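Local coordinates for protein B-agarase (Agarivorans gilvus, PDB 5Z6P) that is an agarase of glycoside hydrolase family 50, probably cleaving beta-glycosidic bonds of the galactose-based polysaccharide agarose, at residues A[501-515]-A[613-627]. Numbering follows the deposited sequence.
Sequences CVGIFIDNEKSWGRM and HLYLGCRFADWGMNP
R619 reaches F505 through a bend in its chain: CG leaves anti to the carbonyl carbon and the turn at chi3, 65°, carries the guanidinium over one face of the F505 ring. NH1 stands above the ring centre, 3.4 Å from F505 CZ, in a cation-pi contact with the two planes nearly perpendicular. From the opposite face L616 CD1 makes a CH-pi contact 4.0 Å from the ring centroid, and the phenyl group is thereby sandwiched between an apolar and a charged neighbour. The amide of N508 swings away from its own backbone nitrogen (chi1 180°), which brings OD1, lying in the guanidinium plane, to accept a hydrogen bond from R619 NE at 2.8 Å. E668 completes the grip with a salt bridge to NH2.

The backbones begin as neighbouring parallel strands, with I504 N bonded to L614 O at 2.9 Å and L616 N to I504 O. Past this short pairing I506 N bonds G617 O instead of L616 O, which goes to S641 OG, so the register shifts by one residue. These strand ends and the loops following them belong to the beta/alpha-barrel region expected of this glycosidase family, joined here by a crossover that includes helix 581-609. Farther along, F620 and W512 form an offset edge-to-face pair, planes at 66°, while C618 SG lies obliquely 3.6 Å from W512 NE1. E509 N donates to R619 O at 3.0 Å, and water 3 adds links to W512 NE1, K510 N and C618 O. At the far end N626 ND2 donates to G513 O at 3.2 Å, and its OD1 caps V629 N at the start of helix 627-634.

Each nitrogen of the buried R619 thus has its own partner, which fixes the guanidinium's rotation.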
loop_
_atom_site.group_PDB
_atom_site.type_symbol
_atom_site.label_atom_id
_atom_site.label_comp_id
_atom_site.label_asym_id
_atom_site.label_seq_id
_atom_site.Cartn_x
_atom_site.Cartn_y
_atom_site.Cartn_z
ATOM N N CYS A 501 11.385 -22.105 -3.652
ATOM C CA CYS A 501 11.125 -20.738 -4.092
ATOM C C CYS A 501 10.028 -20.724 -5.128
ATOM O O CYS A 501 10.231 -21.198 -6.231
ATOM C CB CYS A 501 12.375 -20.074 -4.682
ATOM S SG CYS A 501 12.034 -18.381 -5.241
ATOM N N VAL A 502 8.879 -20.162 -4.785
ATOM C CA VAL A 502 7.740 -20.178 -5.690
ATOM C C VAL A 502 7.998 -19.324 -6.925
ATOM O O VAL A 502 7.680 -19.723 -8.045
ATOM C CB VAL A 502 6.451 -19.677 -5.009
ATOM C CG1 VAL A 502 5.330 -19.664 -6.011
ATOM C CG2 VAL A 502 6.091 -20.579 -3.824
ATOM N N GLY A 503 8.582 -18.150 -6.701
ATOM C CA GLY A 503 8.864 -17.230 -7.779
ATOM C C GLY A 503 9.605 -15.997 -7.305
ATOM O O GLY A 503 9.801 -15.797 -6.118
ATOM N N ILE A 504 10.000 -15.163 -8.263
ATOM C CA ILE A 504 10.832 -14.002 -7.999
ATOM C C ILE A 504 10.161 -12.717 -8.456
ATOM O O ILE A 504 9.829 -12.575 -9.628
ATOM C CB ILE A 504 12.187 -14.130 -8.714
ATOM C CG1 ILE A 504 12.835 -15.484 -8.378
ATOM C CG2 ILE A 504 13.089 -12.937 -8.361
ATOM C CD1 ILE A 504 13.770 -15.981 -9.437
ATOM N N PHE A 505 9.932 -11.799 -7.523
ATOM C CA PHE A 505 9.472 -10.463 -7.876
ATOM C C PHE A 505 10.698 -9.627 -8.187
ATOM O O PHE A 505 11.688 -9.706 -7.474
ATOM C CB PHE A 505 8.694 -9.770 -6.739
ATOM C CG PHE A 505 7.426 -10.452 -6.331
ATOM C CD1 PHE A 505 6.274 -10.305 -7.078
ATOM C CD2 PHE A 505 7.369 -11.180 -5.162
ATOM C CE1 PHE A 505 5.092 -10.913 -6.682
ATOM C CE2 PHE A 505 6.186 -11.793 -4.771
ATOM C CZ PHE A 505 5.060 -11.663 -5.540
ATOM N N ILE A 506 10.630 -8.819 -9.232
ATOM C CA ILE A 506 11.686 -7.851 -9.487
ATOM C C ILE A 506 11.110 -6.454 -9.466
ATOM O O ILE A 506 10.155 -6.168 -10.162
ATOM C CB ILE A 506 12.405 -8.080 -10.838
ATOM C CG1 ILE A 506 13.122 -9.424 -10.853
ATOM C CG2 ILE A 506 13.405 -6.949 -11.093
ATOM C CD1 ILE A 506 14.262 -9.532 -9.860
ATOM N N ASP A 507 11.700 -5.598 -8.630
ATOM C CA ASP A 507 11.265 -4.221 -8.471
ATOM C C ASP A 507 9.864 -4.169 -7.875
ATOM O O ASP A 507 9.290 -5.201 -7.557
ATOM C CB ASP A 507 11.332 -3.474 -9.816
ATOM C CG ASP A 507 12.772 -3.248 -10.282
ATOM O OD1 ASP A 507 13.630 -3.003 -9.428
ATOM O OD2 ASP A 507 13.038 -3.334 -11.491
ATOM N N ASN A 508 9.317 -2.967 -7.746
ATOM C CA ASN A 508 8.085 -2.759 -6.997
ATOM C C ASN A 508 7.515 -1.366 -7.242
ATOM O O ASN A 508 8.228 -0.374 -7.131
ATOM C CB ASN A 508 8.341 -2.974 -5.492
ATOM C CG ASN A 508 7.096 -2.782 -4.634
ATOM O OD1 ASN A 508 6.178 -3.593 -4.653
ATOM N ND2 ASN A 508 7.088 -1.725 -3.840
ATOM N N GLU A 509 6.228 -1.327 -7.589
ATOM C CA GLU A 509 5.446 -0.114 -7.748
ATOM C C GLU A 509 6.163 1.037 -8.472
ATOM O O GLU A 509 6.330 2.132 -7.914
ATOM C CB GLU A 509 4.957 0.358 -6.356
ATOM C CG GLU A 509 3.979 -0.617 -5.662
ATOM C CD GLU A 509 3.287 -0.027 -4.420
ATOM O OE1 GLU A 509 3.733 1.024 -3.929
ATOM O OE2 GLU A 509 2.286 -0.609 -3.958
ATOM N N LYS A 510 6.594 0.800 -9.707
ATOM C CA LYS A 510 7.167 1.892 -10.492
ATOM C C LYS A 510 6.056 2.850 -10.967
ATOM O O LYS A 510 4.891 2.461 -11.064
ATOM C CB LYS A 510 7.969 1.347 -11.687
ATOM C CG LYS A 510 9.196 0.557 -11.295
ATOM C CD LYS A 510 10.063 0.209 -12.511
ATOM C CE LYS A 510 11.282 -0.632 -12.112
ATOM N NZ LYS A 510 12.157 0.055 -11.102
ATOM N N SER A 511 6.421 4.097 -11.261
ATOM C CA SER A 511 5.460 5.083 -11.756
ATOM C C SER A 511 5.208 4.962 -13.269
ATOM O O SER A 511 5.633 5.819 -14.039
ATOM C CB SER A 511 5.942 6.498 -11.417
ATOM O OG SER A 511 5.959 6.712 -10.017
ATOM N N TRP A 512 4.509 3.907 -13.691
ATOM C CA TRP A 512 4.377 3.598 -15.130
ATOM C C TRP A 512 3.441 4.562 -15.848
ATOM O O TRP A 512 3.402 4.605 -17.081
ATOM C CB TRP A 512 3.860 2.174 -15.349
ATOM C CG TRP A 512 4.771 1.075 -14.945
ATOM C CD1 TRP A 512 4.677 0.288 -13.819
ATOM C CD2 TRP A 512 5.924 0.619 -15.660
ATOM N NE1 TRP A 512 5.685 -0.646 -13.816
ATOM C CE2 TRP A 512 6.470 -0.455 -14.919
ATOM C CE3 TRP A 512 6.551 1.024 -16.848
ATOM C CZ2 TRP A 512 7.608 -1.141 -15.346
ATOM C CZ3 TRP A 512 7.676 0.339 -17.268
ATOM C CH2 TRP A 512 8.190 -0.731 -16.523
ATOM N N GLY A 513 2.670 5.311 -15.069
ATOM C CA GLY A 513 1.655 6.187 -15.608
ATOM C C GLY A 513 0.321 5.989 -14.896
ATOM O O GLY A 513 -0.190 4.878 -14.803
ATOM N N ARG A 514 -0.237 7.075 -14.383
ATOM C CA ARG A 514 -1.492 7.013 -13.647
ATOM C C ARG A 514 -2.681 7.318 -14.546
ATOM O O ARG A 514 -2.778 8.405 -15.124
ATOM C CB ARG A 514 -1.463 7.987 -12.466
ATOM C CG ARG A 514 -2.731 7.995 -11.625
ATOM C CD ARG A 514 -2.652 9.089 -10.572
ATOM N NE ARG A 514 -3.773 9.013 -9.641
ATOM C CZ ARG A 514 -3.636 8.913 -8.325
ATOM N NH1 ARG A 514 -2.422 8.896 -7.784
ATOM N NH2 ARG A 514 -4.707 8.839 -7.550
ATOM N N MET A 515 -3.582 6.351 -14.668
ATOM C CA MET A 515 -4.758 6.525 -15.515
ATOM C C MET A 515 -5.642 7.655 -14.986
ATOM O O MET A 515 -5.612 7.941 -13.786
ATOM C CB MET A 515 -5.560 5.235 -15.592
ATOM C CG MET A 515 -4.832 4.095 -16.261
ATOM S SD MET A 515 -5.918 2.717 -16.576
ATOM C CE MET A 515 -6.077 2.035 -14.936
ATOM N N HIS A 613 12.539 -20.990 -12.612
ATOM C CA HIS A 613 11.767 -20.294 -11.594
ATOM C C HIS A 613 10.881 -19.222 -12.204
ATOM O O HIS A 613 11.283 -18.520 -13.129
ATOM C CB HIS A 613 12.687 -19.673 -10.550
ATOM C CG HIS A 613 13.290 -20.657 -9.601
ATOM N ND1 HIS A 613 14.423 -21.375 -9.896
ATOM C CD2 HIS A 613 12.922 -21.029 -8.350
ATOM C CE1 HIS A 613 14.729 -22.154 -8.872
ATOM N NE2 HIS A 613 13.836 -21.960 -7.919
ATOM N N LEU A 614 9.682 -19.088 -11.650
ATOM C CA LEU A 614 8.698 -18.140 -12.119
ATOM C C LEU A 614 9.139 -16.695 -11.939
ATOM O O LEU A 614 9.655 -16.302 -10.892
ATOM C CB LEU A 614 7.365 -18.373 -11.396
ATOM C CG LEU A 614 6.701 -19.730 -11.683
ATOM C CD1 LEU A 614 5.418 -19.897 -10.896
ATOM C CD2 LEU A 614 6.420 -19.906 -13.162
ATOM N N TYR A 615 8.945 -15.915 -12.989
ATOM C CA TYR A 615 9.171 -14.483 -12.932
ATOM C C TYR A 615 7.812 -13.811 -12.731
ATOM O O TYR A 615 6.917 -13.926 -13.573
ATOM C CB TYR A 615 9.879 -14.002 -14.205
ATOM C CG TYR A 615 9.931 -12.506 -14.388
ATOM C CD1 TYR A 615 10.064 -11.645 -13.308
ATOM C CD2 TYR A 615 9.843 -11.954 -15.657
ATOM C CE1 TYR A 615 10.106 -10.263 -13.494
ATOM C CE2 TYR A 615 9.884 -10.604 -15.852
ATOM C CZ TYR A 615 10.011 -9.752 -14.771
ATOM O OH TYR A 615 10.046 -8.404 -15.007
ATOM N N LEU A 616 7.665 -13.120 -11.605
ATOM C CA LEU A 616 6.356 -12.680 -11.147
ATOM C C LEU A 616 6.080 -11.208 -11.373
ATOM O O LEU A 616 5.104 -10.688 -10.870
ATOM C CB LEU A 616 6.193 -13.004 -9.660
ATOM C CG LEU A 616 6.460 -14.461 -9.282
ATOM C CD1 LEU A 616 6.485 -14.584 -7.783
ATOM C CD2 LEU A 616 5.452 -15.437 -9.874
ATOM N N GLY A 617 6.936 -10.527 -12.128
ATOM C CA GLY A 617 6.634 -9.156 -12.494
ATOM C C GLY A 617 7.108 -8.080 -11.532
ATOM O O GLY A 617 8.053 -8.287 -10.774
ATOM N N CYS A 618 6.456 -6.922 -11.575
ATOM C CA CYS A 618 6.957 -5.731 -10.896
ATOM C C CYS A 618 5.982 -5.085 -9.927
ATOM O O CYS A 618 6.192 -3.945 -9.504
ATOM C CB CYS A 618 7.371 -4.682 -11.925
ATOM S SG CYS A 618 6.022 -4.129 -12.960
ATOM N N ARG A 619 4.905 -5.793 -9.613
ATOM C CA ARG A 619 3.980 -5.381 -8.576
ATOM C C ARG A 619 3.397 -4.003 -8.867
ATOM O O ARG A 619 3.819 -3.000 -8.270
ATOM C CB ARG A 619 4.686 -5.393 -7.203
ATOM C CG ARG A 619 5.389 -6.730 -6.910
ATOM C CD ARG A 619 6.411 -6.635 -5.776
ATOM N NE ARG A 619 5.773 -6.334 -4.505
ATOM C CZ ARG A 619 5.144 -7.243 -3.769
ATOM N NH1 ARG A 619 5.088 -8.502 -4.197
ATOM N NH2 ARG A 619 4.584 -6.897 -2.611
ATOM N N PHE A 620 2.443 -3.963 -9.800
ATOM C CA PHE A 620 1.784 -2.724 -10.212
ATOM C C PHE A 620 0.971 -2.073 -9.080
ATOM O O PHE A 620 0.025 -2.680 -8.579
ATOM C CB PHE A 620 0.827 -2.982 -11.391
ATOM C CG PHE A 620 1.503 -3.394 -12.676
ATOM C CD1 PHE A 620 2.404 -2.543 -13.310
ATOM C CD2 PHE A 620 1.197 -4.603 -13.278
ATOM C CE1 PHE A 620 3.010 -2.915 -14.522
ATOM C CE2 PHE A 620 1.796 -4.980 -14.489
ATOM C CZ PHE A 620 2.702 -4.131 -15.093
ATOM N N ALA A 621 1.297 -0.838 -8.705
ATOM C CA ALA A 621 0.376 -0.080 -7.849
ATOM C C ALA A 621 -0.784 0.394 -8.708
ATOM O O ALA A 621 -0.637 0.506 -9.927
ATOM C CB ALA A 621 1.071 1.093 -7.198
ATOM N N ASP A 622 -1.924 0.693 -8.083
ATOM C CA ASP A 622 -3.105 1.109 -8.837
ATOM C C ASP A 622 -2.921 2.488 -9.491
ATOM O O ASP A 622 -3.612 2.803 -10.464
ATOM C CB ASP A 622 -4.376 1.064 -7.957
ATOM C CG ASP A 622 -4.347 2.043 -6.766
ATOM O OD1 ASP A 622 -3.327 2.684 -6.499
ATOM O OD2 ASP A 622 -5.367 2.144 -6.073
ATOM N N TRP A 623 -1.973 3.283 -8.987
ATOM C CA TRP A 623 -1.633 4.575 -9.600
ATOM C C TRP A 623 -0.446 4.446 -10.567
ATOM O O TRP A 623 -0.009 5.425 -11.174
ATOM C CB TRP A 623 -1.299 5.616 -8.528
ATOM C CG TRP A 623 -0.400 5.076 -7.455
ATOM C CD1 TRP A 623 -0.774 4.681 -6.198
ATOM C CD2 TRP A 623 1.011 4.842 -7.540
ATOM N NE1 TRP A 623 0.312 4.222 -5.510
ATOM C CE2 TRP A 623 1.423 4.315 -6.308
ATOM C CE3 TRP A 623 1.970 5.022 -8.545
ATOM C CZ2 TRP A 623 2.743 3.968 -6.049
ATOM C CZ3 TRP A 623 3.270 4.683 -8.286
ATOM C CH2 TRP A 623 3.650 4.170 -7.049
ATOM N N GLY A 624 0.090 3.238 -10.675
ATOM C CA GLY A 624 1.217 2.988 -11.543
ATOM C C GLY A 624 0.919 1.838 -12.468
ATOM O O GLY A 624 1.678 0.884 -12.533
ATOM N N MET A 625 -0.207 1.922 -13.164
ATOM C CA MET A 625 -0.585 0.901 -14.125
ATOM C C MET A 625 -1.580 1.412 -15.143
ATOM O O MET A 625 -2.286 2.395 -14.923
ATOM C CB MET A 625 -1.140 -0.339 -13.422
ATOM C CG MET A 625 -2.418 -0.127 -12.675
ATOM S SD MET A 625 -3.068 -1.708 -12.102
ATOM C CE MET A 625 -4.064 -2.216 -13.506
ATOM N N ASN A 626 -1.607 0.720 -16.274
ATOM C CA ASN A 626 -2.397 1.123 -17.420
ATOM C C ASN A 626 -2.380 -0.011 -18.449
ATOM O O ASN A 626 -1.545 -0.907 -18.346
ATOM C CB ASN A 626 -1.843 2.423 -17.993
ATOM C CG ASN A 626 -0.354 2.362 -18.181
ATOM O OD1 ASN A 626 0.140 1.583 -18.996
ATOM N ND2 ASN A 626 0.375 3.177 -17.422
ATOM N N PRO A 627 -3.313 0.008 -19.427
ATOM C CA PRO A 627 -3.381 -1.122 -20.367
ATOM C C PRO A 627 -2.053 -1.365 -21.065
ATOM O O PRO A 627 -1.634 -2.501 -21.223
ATOM C CB PRO A 627 -4.459 -0.690 -21.364
ATOM C CG PRO A 627 -5.334 0.232 -20.580
ATOM C CD PRO A 627 -4.402 0.972 -19.647
HETATM O O HOH W 1 9.158 -21.218 -9.805
HETATM O O HOH W 2 9.933 -6.492 -12.785
HETATM O O HOH W 3 5.568 -1.646 -10.811
HETATM O O HOH W 4 3.335 0.284 -10.537
HETATM O O HOH W 5 2.448 6.174 -12.072
HETATM O O HOH W 6 -3.145 4.042 -12.886
#